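Local coordinates for protein response regulator (Helicobacter pylori, PDB 2PLN) that probably works as an orphan response regulator that binds regulatory DNA to control transcription, and is represented here by its N-terminal receiver domain, at residues L65-D70 and D111-P116; R79-E82 and V88-V91; L22-N27 and Y56-R61. One frame throughout, in Å; residues are numbered along the deposited sequence.

How the interactions relate
All three contacts lie in one receiver domain and share its parallel sheet. Interactions 1 and 2 have centres about 11 Å apart. Strand 88-93 runs between the two strands of interaction 1, and I113 N probably donates to V91 O at 2.8 Å. Interactions 1 and 3 meet in the next strand pair, where M67 O and I24 N are 2.8 Å apart in a probable hydrogen bond. They meet again at the C-terminal end of the sheet, the usual phosphorylation end of receiver domains, through a 2.6 Å salt bridge from K115 NZ to E25 OE2. Interactions 2 and 3 touch on one face, with I80 CD1 3.7 Å from M58 CE.

Interaction 1. Residues L65-D70 and D111-P116; sequences LVMVSD and DYIAKP
S69 and K115 meet at the C-terminal end of the strands of the receiver-domain sheet, the end that forms the phosphorylation site in this family. Their alpha carbons are 9.0 Å apart, so side chains must bridge the distance. K115 reaches across with CD 3.8 Å from S69 OG; beyond CD the chain bends at chi3 (86°), and NZ stays equally near that oxygen. The ammonium also passes S69 CB. No hydrogen bond links the pair. K115 NZ instead forms a salt bridge with E25, and S69 OG has weak hydrogen bonds to E25 and S92. In the CheY-like fold a lysine from the end of the last strand points into this site, and K115 fits that role. It precedes a cis peptide bond to P116, as the site lysine does in many relatives. S69 probably takes the place of the usual phosphoacceptor aspartate.

Deeper in the fold, selenomethionine M67 meets I113 at about a right angle. M67 SE lies 4.1 Å from I113 CD1. The CB of M67 does not face the other strand. The side chain is extended through chi1 (-170°) and chi2, which carries SE to I113; CE turns away. Helix 120-130 lies over this pair, with L123 on M67 and R126 on I113. At the base of strand 111-114, D111 forms salt bridges with R126 and R130 of its own chain and with R126 of the second subunit.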
ATOM      1  N   LEU A  65      -3.957 -10.560  -9.382  1.00 10.51           N
ATOM      2  CA  LEU A  65      -3.398 -10.233  -8.048  1.00 10.63           C
ATOM      3  C   LEU A  65      -3.327 -11.484  -7.183  1.00 10.44           C
ATOM      4  O   LEU A  65      -4.202 -12.363  -7.275  1.00 10.24           O
ATOM      5  CB  LEU A  65      -4.295  -9.192  -7.368  1.00 10.94           C
ATOM      6  CG  LEU A  65      -3.773  -8.610  -6.036  1.00 12.17           C
ATOM      7  CD1 LEU A  65      -4.181  -7.155  -5.826  1.00 12.46           C
ATOM      8  CD2 LEU A  65      -4.234  -9.480  -4.834  1.00 13.25           C
ATOM      9  N   VAL A  66      -2.276 -11.594  -6.373  1.00 10.23           N
ATOM     10  CA  VAL A  66      -2.159 -12.687  -5.383  1.00 11.33           C
ATOM     11  C   VAL A  66      -1.878 -12.033  -4.055  1.00 12.23           C
ATOM     12  O   VAL A  66      -1.065 -11.096  -3.971  1.00 11.56           O
ATOM     13  CB  VAL A  66      -1.025 -13.743  -5.700  1.00 11.73           C
ATOM     14  CG1 VAL A  66       0.365 -13.091  -5.925  1.00 12.65           C
ATOM     15  CG2 VAL A  66      -0.960 -14.845  -4.608  1.00 10.64           C
HETATM   16  N   MSE A  67      -2.570 -12.512  -3.023  1.00 14.19           N
HETATM   17  CA  MSE A  67      -2.220 -12.159  -1.663  1.00 16.40           C
HETATM   18  C   MSE A  67      -1.761 -13.402  -0.927  1.00 15.25           C
HETATM   19  O   MSE A  67      -2.451 -14.427  -0.924  1.00 14.63           O
HETATM   20  CB  MSE A  67      -3.389 -11.514  -0.917  1.00 16.67           C
HETATM   21  CG  MSE A  67      -2.915 -10.942   0.417  1.00 17.23           C
HETATM   22 SE   MSE A  67      -4.148  -9.716   1.243  1.00 28.01          SE
HETATM   23  CE  MSE A  67      -5.711 -10.842   1.282  1.00 18.89           C
ATOM     24  N   VAL A  68      -0.588 -13.327  -0.320  1.00 14.58           N
ATOM     25  CA  VAL A  68       0.019 -14.514   0.284  1.00 14.57           C
ATOM     26  C   VAL A  68       0.341 -14.249   1.746  1.00 15.78           C
ATOM     27  O   VAL A  68       0.941 -13.224   2.080  1.00 14.19           O
ATOM     28  CB  VAL A  68       1.272 -14.995  -0.510  1.00 15.19           C
ATOM     29  CG1 VAL A  68       2.313 -13.865  -0.742  1.00 15.95           C
ATOM     30  CG2 VAL A  68       1.941 -16.196   0.159  1.00 15.39           C
ATOM     31  N   SER A  69      -0.115 -15.160   2.596  1.00 18.10           N
ATOM     32  CA  SER A  69       0.295 -15.258   4.004  1.00 22.16           C
ATOM     33  C   SER A  69       0.863 -16.632   4.135  1.00 24.01           C
ATOM     34  O   SER A  69       0.138 -17.620   3.991  1.00 25.62           O
ATOM     35  CB  SER A  69      -0.896 -15.176   4.951  1.00 22.45           C
ATOM     36  OG  SER A  69      -1.731 -14.110   4.615  1.00 25.21           O
ATOM     37  N   ASP A  70       2.162 -16.697   4.371  1.00 26.00           N
ATOM     38  CA  ASP A  70       2.884 -17.944   4.502  1.00 27.57           C
ATOM     39  C   ASP A  70       4.258 -17.604   5.090  1.00 28.86           C
ATOM     40  O   ASP A  70       4.763 -16.497   4.914  1.00 28.40           O
ATOM     41  CB  ASP A  70       3.079 -18.565   3.130  1.00 27.54           C
ATOM     42  CG  ASP A  70       3.606 -19.987   3.199  1.00 28.36           C
ATOM     43  OD1 ASP A  70       4.837 -20.178   3.056  1.00 26.94           O
ATOM     44  OD2 ASP A  70       2.849 -20.961   3.374  1.00 28.65           O
ATOM     45  N   ASP A 111       2.516  -4.572  -1.701  1.00 11.65           N
ATOM     46  CA  ASP A 111       2.079  -4.124  -0.411  1.00 11.34           C
ATOM     47  C   ASP A 111       2.494  -5.119   0.655  1.00 11.59           C
ATOM     48  O   ASP A 111       2.853  -6.278   0.361  1.00 11.67           O
ATOM     49  CB  ASP A 111       0.548  -3.941  -0.425  1.00 11.61           C
ATOM     50  CG  ASP A 111       0.073  -2.791   0.469  1.00 12.17           C
ATOM     51  OD1 ASP A 111       0.768  -2.445   1.472  1.00 12.59           O
ATOM     52  OD2 ASP A 111      -1.007  -2.204   0.240  1.00 11.22           O
ATOM     53  N   TYR A 112       2.456  -4.649   1.893  1.00 11.94           N
ATOM     54  CA  TYR A 112       2.723  -5.460   3.071  1.00 13.41           C
ATOM     55  C   TYR A 112       1.652  -5.109   4.103  1.00 14.00           C
ATOM     56  O   TYR A 112       1.494  -3.934   4.487  1.00 13.99           O
ATOM     57  CB  TYR A 112       4.126  -5.154   3.598  1.00 13.32           C
ATOM     58  CG  TYR A 112       4.546  -5.999   4.786  1.00 15.21           C
ATOM     59  CD1 TYR A 112       4.484  -5.485   6.072  1.00 15.06           C
ATOM     60  CD2 TYR A 112       5.020  -7.321   4.623  1.00 14.83           C
ATOM     61  CE1 TYR A 112       4.893  -6.266   7.191  1.00 16.16           C
ATOM     62  CE2 TYR A 112       5.431  -8.092   5.740  1.00 14.50           C
ATOM     63  CZ  TYR A 112       5.353  -7.560   7.006  1.00 15.97           C
ATOM     64  OH  TYR A 112       5.740  -8.342   8.124  1.00 17.89           O
ATOM     65  N   ILE A 113       0.902  -6.116   4.548  1.00 13.89           N
ATOM     66  CA  ILE A 113      -0.318  -5.840   5.295  1.00 15.89           C
ATOM     67  C   ILE A 113      -0.236  -6.663   6.577  1.00 17.10           C
ATOM     68  O   ILE A 113      -0.030  -7.864   6.523  1.00 17.31           O
ATOM     69  CB  ILE A 113      -1.566  -6.235   4.452  1.00 16.33           C
ATOM     70  CG1 ILE A 113      -1.608  -5.450   3.128  1.00 16.74           C
ATOM     71  CG2 ILE A 113      -2.896  -6.085   5.261  1.00 16.89           C
ATOM     72  CD1 ILE A 113      -2.469  -6.106   2.101  1.00 18.51           C
ATOM     73  N   ALA A 114      -0.348  -6.017   7.733  1.00 18.92           N
ATOM     74  CA  ALA A 114      -0.362  -6.764   8.991  1.00 20.00           C
ATOM     75  C   ALA A 114      -1.703  -7.462   9.171  1.00 21.36           C
ATOM     76  O   ALA A 114      -2.756  -6.906   8.837  1.00 21.58           O
ATOM     77  CB  ALA A 114      -0.113  -5.837  10.172  1.00 20.05           C
ATOM     78  N   LYS A 115      -1.638  -8.693   9.669  1.00 22.22           N
ATOM     79  CA  LYS A 115      -2.812  -9.404  10.156  1.00 24.99           C
ATOM     80  C   LYS A 115      -2.817  -9.300  11.680  1.00 26.30           C
ATOM     81  O   LYS A 115      -1.739  -9.299  12.303  1.00 26.76           O
ATOM     82  CB  LYS A 115      -2.740 -10.872   9.770  1.00 24.83           C
ATOM     83  CG  LYS A 115      -2.884 -11.091   8.286  1.00 25.83           C
ATOM     84  CD  LYS A 115      -2.654 -12.546   7.939  1.00 26.80           C
ATOM     85  CE  LYS A 115      -3.917 -13.335   8.073  1.00 27.85           C
ATOM     86  NZ  LYS A 115      -3.581 -14.783   7.890  1.00 30.94           N
ATOM     87  N   PRO A 116      -3.995  -9.245  12.296  1.00 28.19           N
ATOM     88  CA  PRO A 116      -5.323  -9.236  11.622  1.00 28.66           C
ATOM     89  C   PRO A 116      -5.694  -7.976  10.841  1.00 29.00           C
ATOM     90  O   PRO A 116      -5.217  -6.887  11.169  1.00 30.10           O
ATOM     91  CB  PRO A 116      -6.312  -9.469  12.782  1.00 29.43           C
ATOM     92  CG  PRO A 116      -5.574  -9.153  14.020  1.00 28.88           C
ATOM     93  CD  PRO A 116      -4.101  -9.269  13.767  1.00 27.98           C
TER

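Interaction 2. Residues R79-E82 and V88-V91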
ATOM      1  N   ARG A  79      10.082 -15.109  -6.860  1.00 18.31           N
ATOM      2  CA  ARG A  79       9.830 -16.060  -7.973  1.00 18.55           C
ATOM      3  C   ARG A  79       8.711 -15.590  -8.887  1.00 18.56           C
ATOM      4  O   ARG A  79       8.832 -15.649 -10.130  1.00 18.75           O
ATOM      5  CB  ARG A  79       9.490 -17.458  -7.473  1.00 18.17           C
ATOM      6  CG  ARG A  79      10.636 -18.234  -6.919  1.00 17.23           C
ATOM      7  CD  ARG A  79      10.336 -19.708  -6.800  1.00 18.49           C
ATOM      8  NE  ARG A  79       9.175 -20.015  -5.958  1.00 16.63           N
ATOM      9  CZ  ARG A  79       9.197 -20.017  -4.623  1.00 17.94           C
ATOM     10  NH1 ARG A  79      10.314 -19.713  -3.950  1.00 18.91           N
ATOM     11  NH2 ARG A  79       8.103 -20.307  -3.953  1.00 15.80           N
ATOM     12  N   ILE A  80       7.639 -15.067  -8.286  1.00 18.70           N
ATOM     13  CA  ILE A  80       6.450 -14.617  -9.037  1.00 19.00           C
ATOM     14  C   ILE A  80       6.718 -13.321  -9.777  1.00 19.06           C
ATOM     15  O   ILE A  80       6.263 -13.129 -10.927  1.00 19.19           O
ATOM     16  CB  ILE A  80       5.218 -14.448  -8.062  1.00 19.33           C
ATOM     17  CG1 ILE A  80       4.795 -15.799  -7.502  1.00 20.01           C
ATOM     18  CG2 ILE A  80       4.044 -13.717  -8.776  1.00 20.02           C
ATOM     19  CD1 ILE A  80       4.485 -16.833  -8.539  1.00 22.39           C
ATOM     20  N   LYS A  81       7.430 -12.417  -9.122  1.00 19.53           N
ATOM     21  CA  LYS A  81       7.823 -11.139  -9.739  1.00 20.43           C
ATOM     22  C   LYS A  81       8.712 -11.365 -10.961  1.00 21.80           C
ATOM     23  O   LYS A  81       8.715 -10.550 -11.900  1.00 21.82           O
ATOM     24  CB  LYS A  81       8.550 -10.230  -8.739  1.00 21.58           C
ATOM     25  CG  LYS A  81       7.663  -9.562  -7.652  1.00 20.78           C
ATOM     26  CD  LYS A  81       6.303  -9.121  -8.162  1.00 25.16           C
ATOM     27  CE  LYS A  81       6.254  -7.759  -8.849  1.00 26.43           C
ATOM     28  NZ  LYS A  81       4.899  -7.082  -8.571  1.00 28.61           N
ATOM     29  N   GLU A  82       9.477 -12.451 -10.939  1.00 22.40           N
ATOM     30  CA  GLU A  82      10.317 -12.756 -12.086  1.00 25.44           C
ATOM     31  C   GLU A  82       9.532 -13.465 -13.187  1.00 23.91           C
ATOM     32  O   GLU A  82       9.633 -13.098 -14.365  1.00 24.17           O
ATOM     33  CB  GLU A  82      11.645 -13.456 -11.712  1.00 24.74           C
ATOM     34  CG  GLU A  82      11.583 -14.851 -11.112  1.00 28.35           C
ATOM     35  CD  GLU A  82      12.882 -15.677 -11.276  1.00 27.18           C
ATOM     36  OE1 GLU A  82      13.712 -15.346 -12.174  1.00 33.55           O
ATOM     37  OE2 GLU A  82      13.064 -16.683 -10.514  1.00 31.30           O
ATOM     38  N   VAL A  88       0.045  -8.356  -9.490  1.00 13.53           N
ATOM     39  CA  VAL A  88       0.218  -7.582  -8.273  1.00 12.06           C
ATOM     40  C   VAL A  88       0.387  -8.597  -7.146  1.00 11.96           C
ATOM     41  O   VAL A  88      -0.371  -9.575  -7.062  1.00 11.64           O
ATOM     42  CB  VAL A  88      -1.016  -6.686  -8.026  1.00 12.17           C
ATOM     43  CG1 VAL A  88      -0.894  -5.924  -6.730  1.00 12.31           C
ATOM     44  CG2 VAL A  88      -1.217  -5.704  -9.206  1.00 10.56           C
ATOM     45  N   VAL A  89       1.365  -8.352  -6.275  1.00 12.02           N
ATOM     46  CA  VAL A  89       1.648  -9.241  -5.170  1.00 11.93           C
ATOM     47  C   VAL A  89       1.532  -8.503  -3.832  1.00 12.18           C
ATOM     48  O   VAL A  89       2.216  -7.487  -3.600  1.00 12.50           O
ATOM     49  CB  VAL A  89       3.066  -9.847  -5.308  1.00 13.33           C
ATOM     50  CG1 VAL A  89       3.389 -10.693  -4.101  1.00 13.90           C
ATOM     51  CG2 VAL A  89       3.208 -10.625  -6.650  1.00 12.84           C
ATOM     52  N   LEU A  90       0.671  -9.018  -2.963  1.00 11.29           N
ATOM     53  CA  LEU A  90       0.455  -8.449  -1.609  1.00 11.00           C
ATOM     54  C   LEU A  90       0.885  -9.490  -0.609  1.00 11.27           C
ATOM     55  O   LEU A  90       0.491 -10.659  -0.711  1.00 11.06           O
ATOM     56  CB  LEU A  90      -1.021  -8.098  -1.358  1.00 10.65           C
ATOM     57  CG  LEU A  90      -1.813  -7.373  -2.466  1.00 12.41           C
ATOM     58  CD1 LEU A  90      -3.193  -6.930  -1.958  1.00 11.62           C
ATOM     59  CD2 LEU A  90      -1.013  -6.138  -3.026  1.00 14.11           C
ATOM     60  N   VAL A  91       1.725  -9.082   0.329  1.00 11.85           N
ATOM     61  CA  VAL A  91       2.203  -9.983   1.383  1.00 12.72           C
ATOM     62  C   VAL A  91       1.436  -9.575   2.617  1.00 13.74           C
ATOM     63  O   VAL A  91       1.390  -8.401   2.965  1.00 13.17           O
ATOM     64  CB  VAL A  91       3.731  -9.787   1.635  1.00 12.52           C
ATOM     65  CG1 VAL A  91       4.182 -10.510   2.888  1.00 12.98           C
ATOM     66  CG2 VAL A  91       4.541 -10.276   0.427  1.00 14.10           C
TER
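Apolar packing from I80 and K81 converges on a single methyl group, V89 CG2. I80 comes in at a slant and places its own CG2 3.8 Å away. I80 points toward the strand, but its CD1 turns off (chi2 -55°) toward M58 of helix 51-60, and only the short branch serves V89. The aliphatic part of K81 meets the same methyl, with CD also 3.8 Å from V89 CG2. K81 and V89 approach end to end; the bend at chi2 (-38°) sets CD against V89, and the later bends direct NZ onward. V89 points toward the helix.

The contact belongs to the beta-alpha-beta unit of strand 65-68, helix 73-83 and strand 88-93. I80 and V89 are buried between helix and sheet, and V89 also rests on V66 of the neighbouring strand.

The polar interactions are made outside the two segments. K81 NZ continues past V89 to a salt bridge with D110, and has a weak hydrogen bond to I87 O. The same carboxylate oxygen, D110 OD2, accepts from V89 N, so one acid holds both the lysine end and the backbone of the strand. R79 pairs with E55 of helix 51-60 in a salt bridge.

Interaction 3. Residues L22-N27 and Y56-R61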
ATOM      1  N   LEU A  22      -5.932 -14.549  -6.449  1.00 11.57           N
ATOM      2  CA  LEU A  22      -5.526 -15.741  -5.727  1.00 12.30           C
ATOM      3  C   LEU A  22      -5.218 -15.404  -4.259  1.00 12.67           C
ATOM      4  O   LEU A  22      -4.464 -14.477  -3.976  1.00 12.34           O
ATOM      5  CB  LEU A  22      -4.286 -16.356  -6.370  1.00 12.18           C
ATOM      6  CG  LEU A  22      -3.724 -17.608  -5.695  1.00 12.85           C
ATOM      7  CD1 LEU A  22      -4.745 -18.808  -5.678  1.00 13.44           C
ATOM      8  CD2 LEU A  22      -2.379 -18.030  -6.327  1.00 13.94           C
ATOM      9  N   LEU A  23      -5.792 -16.168  -3.336  1.00 11.83           N
ATOM     10  CA  LEU A  23      -5.564 -15.911  -1.909  1.00 13.09           C
ATOM     11  C   LEU A  23      -4.878 -17.124  -1.360  1.00 13.57           C
ATOM     12  O   LEU A  23      -5.465 -18.209  -1.364  1.00 14.24           O
ATOM     13  CB  LEU A  23      -6.891 -15.683  -1.147  1.00 13.42           C
ATOM     14  CG  LEU A  23      -7.784 -14.513  -1.579  1.00 14.75           C
ATOM     15  CD1 LEU A  23      -9.235 -14.558  -0.986  1.00 16.74           C
ATOM     16  CD2 LEU A  23      -7.111 -13.145  -1.309  1.00 14.73           C
ATOM     17  N   ILE A  24      -3.629 -16.961  -0.928  1.00 13.47           N
ATOM     18  CA  ILE A  24      -2.928 -18.054  -0.236  1.00 13.25           C
ATOM     19  C   ILE A  24      -3.058 -17.810   1.255  1.00 13.70           C
ATOM     20  O   ILE A  24      -2.454 -16.911   1.794  1.00 13.32           O
ATOM     21  CB  ILE A  24      -1.471 -18.197  -0.705  1.00 13.16           C
ATOM     22  CG1 ILE A  24      -1.445 -18.458  -2.236  1.00 12.61           C
ATOM     23  CG2 ILE A  24      -0.739 -19.329   0.124  1.00 12.32           C
ATOM     24  CD1 ILE A  24      -0.105 -18.210  -2.926  1.00 13.20           C
ATOM     25  N   GLU A  25      -3.876 -18.628   1.906  1.00 15.90           N
ATOM     26  CA  GLU A  25      -4.325 -18.360   3.264  1.00 17.35           C
ATOM     27  C   GLU A  25      -4.723 -19.688   3.934  1.00 19.03           C
ATOM     28  O   GLU A  25      -5.627 -20.408   3.460  1.00 18.71           O
ATOM     29  CB  GLU A  25      -5.500 -17.381   3.230  1.00 18.03           C
ATOM     30  CG  GLU A  25      -6.131 -17.087   4.595  1.00 18.24           C
ATOM     31  CD  GLU A  25      -5.103 -16.673   5.663  1.00 21.11           C
ATOM     32  OE1 GLU A  25      -4.867 -17.484   6.594  1.00 20.96           O
ATOM     33  OE2 GLU A  25      -4.518 -15.550   5.575  1.00 19.75           O
ATOM     34  N   LYS A  26      -4.002 -19.998   5.001  1.00 20.04           N
ATOM     35  CA  LYS A  26      -4.116 -21.250   5.772  1.00 22.61           C
ATOM     36  C   LYS A  26      -5.445 -21.325   6.517  1.00 22.52           C
ATOM     37  O   LYS A  26      -5.989 -22.421   6.736  1.00 23.41           O
ATOM     38  CB  LYS A  26      -2.954 -21.266   6.781  1.00 23.39           C
ATOM     39  CG  LYS A  26      -2.788 -22.491   7.654  1.00 27.88           C
ATOM     40  CD  LYS A  26      -1.737 -22.208   8.714  1.00 31.34           C
ATOM     41  CE  LYS A  26      -1.703 -23.301   9.785  1.00 33.91           C
ATOM     42  NZ  LYS A  26      -3.024 -23.440  10.485  1.00 37.90           N
ATOM     43  N   ASN A  27      -5.969 -20.166   6.903  1.00 21.42           N
ATOM     44  CA  ASN A  27      -7.190 -20.083   7.684  1.00 22.10           C
ATOM     45  C   ASN A  27      -8.412 -20.062   6.768  1.00 22.22           C
ATOM     46  O   ASN A  27      -8.732 -19.043   6.153  1.00 21.59           O
ATOM     47  CB  ASN A  27      -7.098 -18.866   8.603  1.00 21.74           C
ATOM     48  CG  ASN A  27      -8.326 -18.654   9.464  1.00 23.54           C
ATOM     49  OD1 ASN A  27      -8.289 -17.867  10.411  1.00 29.54           O
ATOM     50  ND2 ASN A  27      -9.395 -19.317   9.153  1.00 21.54           N
ATOM     51  N   TYR A  56       1.634 -23.060  -8.450  1.00 14.73           N
ATOM     52  CA  TYR A  56       1.211 -23.861  -9.591  1.00 15.21           C
ATOM     53  C   TYR A  56      -0.019 -23.275 -10.269  1.00 15.17           C
ATOM     54  O   TYR A  56      -0.032 -23.134 -11.483  1.00 15.75           O
ATOM     55  CB  TYR A  56       0.961 -25.316  -9.179  1.00 15.09           C
ATOM     56  CG  TYR A  56       0.270 -26.112 -10.279  1.00 14.79           C
ATOM     57  CD1 TYR A  56       0.986 -26.682 -11.342  1.00 14.87           C
ATOM     58  CD2 TYR A  56      -1.109 -26.265 -10.269  1.00 15.63           C
ATOM     59  CE1 TYR A  56       0.328 -27.398 -12.351  1.00 14.34           C
ATOM     60  CE2 TYR A  56      -1.761 -26.965 -11.269  1.00 16.19           C
ATOM     61  CZ  TYR A  56      -1.045 -27.538 -12.291  1.00 15.98           C
ATOM     62  OH  TYR A  56      -1.755 -28.218 -13.272  1.00 15.85           O
ATOM     63  N   LEU A  57      -1.043 -22.946  -9.492  1.00 14.86           N
ATOM     64  CA  LEU A  57      -2.252 -22.298 -10.065  1.00 15.44           C
ATOM     65  C   LEU A  57      -1.928 -21.098 -10.954  1.00 15.70           C
ATOM     66  O   LEU A  57      -2.555 -20.914 -11.994  1.00 15.76           O
ATOM     67  CB  LEU A  57      -3.199 -21.881  -8.963  1.00 15.44           C
ATOM     68  CG  LEU A  57      -3.921 -23.050  -8.265  1.00 15.30           C
ATOM     69  CD1 LEU A  57      -4.824 -22.516  -7.125  1.00 16.99           C
ATOM     70  CD2 LEU A  57      -4.760 -23.863  -9.273  1.00 16.34           C
HETATM   71  N   MSE A  58      -0.970 -20.277 -10.529  1.00 16.15           N
HETATM   72  CA  MSE A  58      -0.565 -19.106 -11.315  1.00 19.12           C
HETATM   73  C   MSE A  58      -0.033 -19.441 -12.707  1.00 16.94           C
HETATM   74  O   MSE A  58      -0.089 -18.618 -13.609  1.00 16.55           O
HETATM   75  CB  MSE A  58       0.391 -18.221 -10.509  1.00 18.81           C
HETATM   76  CG  MSE A  58      -0.372 -17.454  -9.467  1.00 22.73           C
HETATM   77 SE   MSE A  58       0.779 -16.388  -8.414  1.00 32.36          SE
HETATM   78  CE  MSE A  58       1.187 -17.653  -7.172  1.00 33.01           C
ATOM     79  N   ASP A  59       0.447 -20.672 -12.874  1.00 15.84           N
ATOM     80  CA  ASP A  59       0.965 -21.122 -14.148  1.00 16.91           C
ATOM     81  C   ASP A  59      -0.126 -21.614 -15.064  1.00 16.80           C
ATOM     82  O   ASP A  59       0.057 -21.658 -16.251  1.00 18.22           O
ATOM     83  CB  ASP A  59       1.992 -22.230 -13.932  1.00 17.42           C
ATOM     84  CG  ASP A  59       3.338 -21.683 -13.505  1.00 19.68           C
ATOM     85  OD1 ASP A  59       3.619 -20.485 -13.744  1.00 22.64           O
ATOM     86  OD2 ASP A  59       4.168 -22.375 -12.910  1.00 22.84           O
ATOM     87  N   ILE A  60      -1.243 -22.035 -14.498  1.00 16.57           N
ATOM     88  CA  ILE A  60      -2.310 -22.602 -15.315  1.00 16.40           C
ATOM     89  C   ILE A  60      -3.561 -21.727 -15.448  1.00 16.58           C
ATOM     90  O   ILE A  60      -4.435 -22.020 -16.271  1.00 16.42           O
ATOM     91  CB  ILE A  60      -2.672 -24.032 -14.857  1.00 16.68           C
ATOM     92  CG1 ILE A  60      -3.191 -24.069 -13.420  1.00 16.89           C
ATOM     93  CG2 ILE A  60      -1.462 -24.977 -15.008  1.00 16.67           C
ATOM     94  CD1 ILE A  60      -4.190 -25.190 -13.137  1.00 16.67           C
ATOM     95  N   ARG A  61      -3.680 -20.710 -14.603  1.00 16.33           N
ATOM     96  CA  ARG A  61      -4.795 -19.764 -14.655  1.00 17.02           C
ATOM     97  C   ARG A  61      -4.214 -18.365 -14.657  1.00 17.93           C
ATOM     98  O   ARG A  61      -3.126 -18.135 -14.125  1.00 17.68           O
ATOM     99  CB  ARG A  61      -5.663 -19.876 -13.400  1.00 17.29           C
ATOM    100  CG  ARG A  61      -6.224 -21.254 -13.169  1.00 17.86           C
ATOM    101  CD  ARG A  61      -7.163 -21.341 -12.016  1.00 16.97           C
ATOM    102  NE  ARG A  61      -7.496 -22.731 -11.765  1.00 16.95           N
ATOM    103  CZ  ARG A  61      -7.981 -23.182 -10.632  1.00 18.92           C
ATOM    104  NH1 ARG A  61      -8.174 -22.340  -9.616  1.00 20.17           N
ATOM    105  NH2 ARG A  61      -8.255 -24.480 -10.500  1.00 18.58           N
TER
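L22 carries the largest buried area of this contact and meets two helix residues with its two methyl groups. It points from strand 20-24 toward the helix, with CG opposite the backbone N (chi1 179°). CD1 goes to L57 and CD2 to M58.

Selenomethionine M58 passes across one methyl of L22, meeting it with several of its atoms. L22 CD2 is 3.7 Å from M58 CE and 3.8 Å from M58 CG, with SE slightly farther off. The CB of M58 does not face the strand. A bend at chi3 (-87°) lets the terminal methyl come back to L22, and the two side chains cross at about a right angle. I24 touches the same methyl more loosely, its CD1 4.5 Å from M58 CE.

L57 also crosses L22 at about a right angle, through a CD1 to CD1 contact of 4.0 Å. Its other methyl, CD2, sits 3.5 Å above the guanidinium plane of R61, over the centre of the group. R61 itself forms a salt bridge with D46.

The short strand and helix segments run antiparallel, 169° apart, with axes 10.6 Å from each other. Y63 touches L22, L57 and M58 from the loop after the helix. Helix 73-83 packs alongside, with F76 on both I24 and M58, while strands 44-48 and 65-68 flank strand 20-24.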